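Local coordinates for extracellular solute-binding protein, family 1 (Bifidobacterium longum subsp. infantis, PDB 6FTH), which probably binds human milk oligosaccharides outside the cell and delivers them to an ABC transporter, at residues G26-V34 with N349-A357. Numbering follows the deposited sequence.
Sequences GKPIVSVLV and NKDAALKLA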
loop_
_atom_site.group_PDB
_atom_site.type_symbol
_atom_site.label_atom_id
_atom_site.label_comp_id
_atom_site.label_asym_id
_atom_site.label_seq_id
_atom_site.Cartn_x
_atom_site.Cartn_y
_atom_site.Cartn_z
ATOM N N GLY A 26 -36.090 16.036 -17.395
ATOM C CA GLY A 26 -35.124 17.055 -17.733
ATOM C C GLY A 26 -33.834 17.023 -16.945
ATOM O O GLY A 26 -33.021 17.942 -17.093
ATOM N N LYS A 27 -33.608 16.004 -16.120
ATOM C CA LYS A 27 -32.400 16.005 -15.301
ATOM C C LYS A 27 -31.201 15.525 -16.119
ATOM O O LYS A 27 -31.334 14.613 -16.940
ATOM C CB LYS A 27 -32.577 15.104 -14.086
ATOM C CG LYS A 27 -33.516 15.673 -13.043
ATOM C CD LYS A 27 -33.345 14.974 -11.714
ATOM C CE LYS A 27 -34.280 15.555 -10.670
ATOM N NZ LYS A 27 -33.838 15.184 -9.293
ATOM N N PRO A 28 -30.026 16.123 -15.927
ATOM C CA PRO A 28 -28.856 15.674 -16.684
ATOM C C PRO A 28 -28.468 14.266 -16.283
ATOM O O PRO A 28 -28.522 13.898 -15.106
ATOM C CB PRO A 28 -27.767 16.689 -16.302
ATOM C CG PRO A 28 -28.217 17.269 -15.000
ATOM C CD PRO A 28 -29.711 17.266 -15.050
ATOM N N ILE A 29 -28.068 13.478 -17.281
ATOM C CA ILE A 29 -27.628 12.107 -17.062
ATOM C C ILE A 29 -26.108 12.083 -16.997
ATOM O O ILE A 29 -25.419 12.751 -17.776
ATOM C CB ILE A 29 -28.156 11.151 -18.149
ATOM C CG1 ILE A 29 -29.684 11.155 -18.168
ATOM C CG2 ILE A 29 -27.669 9.732 -17.874
ATOM C CD1 ILE A 29 -30.267 10.360 -19.329
ATOM N N VAL A 30 -25.590 11.339 -16.028
ATOM C CA VAL A 30 -24.157 11.159 -15.828
ATOM C C VAL A 30 -23.942 9.666 -15.680
ATOM O O VAL A 30 -24.483 9.055 -14.760
ATOM C CB VAL A 30 -23.659 11.889 -14.565
ATOM C CG1 VAL A 30 -22.157 11.654 -14.366
ATOM C CG2 VAL A 30 -23.971 13.379 -14.634
ATOM N N SER A 31 -23.170 9.077 -16.587
ATOM C CA SER A 31 -22.774 7.685 -16.424
ATOM C C SER A 31 -21.557 7.617 -15.512
ATOM O O SER A 31 -20.643 8.438 -15.621
ATOM C CB SER A 31 -22.451 7.033 -17.770
ATOM O OG SER A 31 -21.515 7.792 -18.522
ATOM N N VAL A 32 -21.576 6.669 -14.583
ATOM C CA VAL A 32 -20.531 6.542 -13.569
ATOM C C VAL A 32 -20.059 5.093 -13.516
ATOM O O VAL A 32 -20.785 4.211 -13.044
ATOM C CB VAL A 32 -21.002 7.008 -12.188
ATOM C CG1 VAL A 32 -19.838 6.948 -11.209
ATOM C CG2 VAL A 32 -21.564 8.408 -12.246
ATOM N N LEU A 33 -18.836 4.851 -13.980
ATOM C CA LEU A 33 -18.208 3.554 -13.791
ATOM C C LEU A 33 -17.563 3.525 -12.412
ATOM O O LEU A 33 -16.811 4.444 -12.055
ATOM C CB LEU A 33 -17.140 3.315 -14.861
ATOM C CG LEU A 33 -16.224 2.108 -14.618
ATOM C CD1 LEU A 33 -16.984 0.808 -14.730
ATOM C CD2 LEU A 33 -15.048 2.137 -15.614
ATOM N N VAL A 34 -17.858 2.483 -11.640
ATOM C CA VAL A 34 -17.241 2.294 -10.330
ATOM C C VAL A 34 -16.610 0.915 -10.296
ATOM O O VAL A 34 -17.307 -0.095 -10.435
ATOM C CB VAL A 34 -18.242 2.432 -9.172
ATOM C CG1 VAL A 34 -17.500 2.390 -7.827
ATOM C CG2 VAL A 34 -19.100 3.677 -9.314
ATOM N N ASN A 349 -22.567 16.343 -19.632
ATOM C CA ASN A 349 -23.017 17.232 -18.562
ATOM C C ASN A 349 -21.895 17.390 -17.529
ATOM O O ASN A 349 -21.963 16.838 -16.418
ATOM C CB ASN A 349 -24.286 16.660 -17.948
ATOM C CG ASN A 349 -25.401 16.494 -18.972
ATOM O OD1 ASN A 349 -25.780 17.452 -19.648
ATOM N ND2 ASN A 349 -25.911 15.274 -19.106
ATOM N N LYS A 350 -20.872 18.171 -17.886
ATOM C CA LYS A 350 -19.697 18.280 -17.019
ATOM C C LYS A 350 -20.000 19.037 -15.734
ATOM O O LYS A 350 -19.388 18.757 -14.697
ATOM C CB LYS A 350 -18.536 18.929 -17.765
ATOM C CG LYS A 350 -17.921 18.029 -18.824
ATOM C CD LYS A 350 -16.738 18.670 -19.492
ATOM C CE LYS A 350 -16.265 17.837 -20.656
ATOM N NZ LYS A 350 -15.236 18.565 -21.435
ATOM N N ASP A 351 -20.938 19.985 -15.765
ATOM C CA ASP A 351 -21.305 20.687 -14.536
ATOM C C ASP A 351 -21.932 19.737 -13.533
ATOM O O ASP A 351 -21.614 19.778 -12.339
ATOM C CB ASP A 351 -22.275 21.826 -14.849
ATOM C CG ASP A 351 -21.613 22.959 -15.607
ATOM O OD1 ASP A 351 -20.439 23.265 -15.313
ATOM O OD2 ASP A 351 -22.261 23.541 -16.504
ATOM N N ALA A 352 -22.831 18.872 -13.997
ATOM C CA ALA A 352 -23.416 17.874 -13.115
ATOM C C ALA A 352 -22.346 16.922 -12.586
ATOM O O ALA A 352 -22.373 16.537 -11.414
ATOM C CB ALA A 352 -24.494 17.090 -13.855
ATOM N N ALA A 353 -21.396 16.538 -13.442
ATOM C CA ALA A 353 -20.343 15.619 -13.012
ATOM C C ALA A 353 -19.420 16.262 -11.978
ATOM O O ALA A 353 -18.983 15.595 -11.028
ATOM C CB ALA A 353 -19.545 15.142 -14.223
ATOM N N LEU A 354 -19.092 17.542 -12.165
ATOM C CA LEU A 354 -18.275 18.275 -11.201
ATOM C C LEU A 354 -19.026 18.507 -9.897
ATOM O O LEU A 354 -18.428 18.472 -8.817
ATOM C CB LEU A 354 -17.815 19.584 -11.828
ATOM C CG LEU A 354 -16.824 19.434 -12.996
ATOM C CD1 LEU A 354 -16.636 20.765 -13.753
ATOM C CD2 LEU A 354 -15.458 18.889 -12.501
ATOM N N LYS A 355 -20.341 18.721 -9.969
ATOM C CA LYS A 355 -21.133 18.794 -8.748
ATOM C C LYS A 355 -21.113 17.458 -8.017
ATOM O O LYS A 355 -21.014 17.414 -6.783
ATOM C CB LYS A 355 -22.568 19.207 -9.074
ATOM C CG LYS A 355 -23.476 19.093 -7.868
ATOM C CD LYS A 355 -24.652 20.062 -7.899
ATOM C CE LYS A 355 -25.569 19.789 -9.028
ATOM N NZ LYS A 355 -26.928 20.407 -8.757
ATOM N N LEU A 356 -21.190 16.357 -8.769
ATOM C CA LEU A 356 -21.072 15.027 -8.171
ATOM C C LEU A 356 -19.725 14.835 -7.463
ATOM O O LEU A 356 -19.670 14.299 -6.344
ATOM C CB LEU A 356 -21.272 13.957 -9.248
ATOM C CG LEU A 356 -21.073 12.502 -8.842
ATOM C CD1 LEU A 356 -22.113 12.105 -7.802
ATOM C CD2 LEU A 356 -21.173 11.589 -10.058
ATOM N N ALA A 357 -18.628 15.245 -8.102
ATOM C CA ALA A 357 -17.327 15.201 -7.436
ATOM C C ALA A 357 -17.350 16.009 -6.148
ATOM O O ALA A 357 -16.884 15.556 -5.094
ATOM C CB ALA A 357 -16.246 15.756 -8.361
HETATM O O HOH W 1 -28.582 14.144 -20.192
HETATM O O HOH W 2 -22.825 13.641 -18.601
#
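From P28 against N349 onward, strand 29-34 runs over helix 350-357 at 55°, their axes 8.3 Å apart at closest approach, with V30 lying opposite A353. Small A352 and A353 suit this part of the helix: V30 CG2 rests 3.8 Å from A352 CB, and P28 CG touches the same methyl at 3.9 Å. Further along, V32 and L356 meet tip to tip: with CG anti to the backbone N (chi1 175°), L356 sends its CD2 out to V32 CG2, 3.9 Å away. This is a helix packed on one face of the mixed sheet in a lobe of a periplasmic-binding-protein fold, where strand 29-36 lies between 59-66 and 86-88, and V86 also touches V30 and A353. At the N-cap, N349 turns its amide to the strand: ND2 donates to I29 O at 2.9 Å, with the acceptor in the amide plane, while P28 CB packs 3.6 Å from N349 CG. One water accepts from I29 N and N349 ND2; another donates to I29 O and accepts from N349 N. A leucine in place of N349 would probably leave I29 O without its amide donor and the first water without one of its two donors.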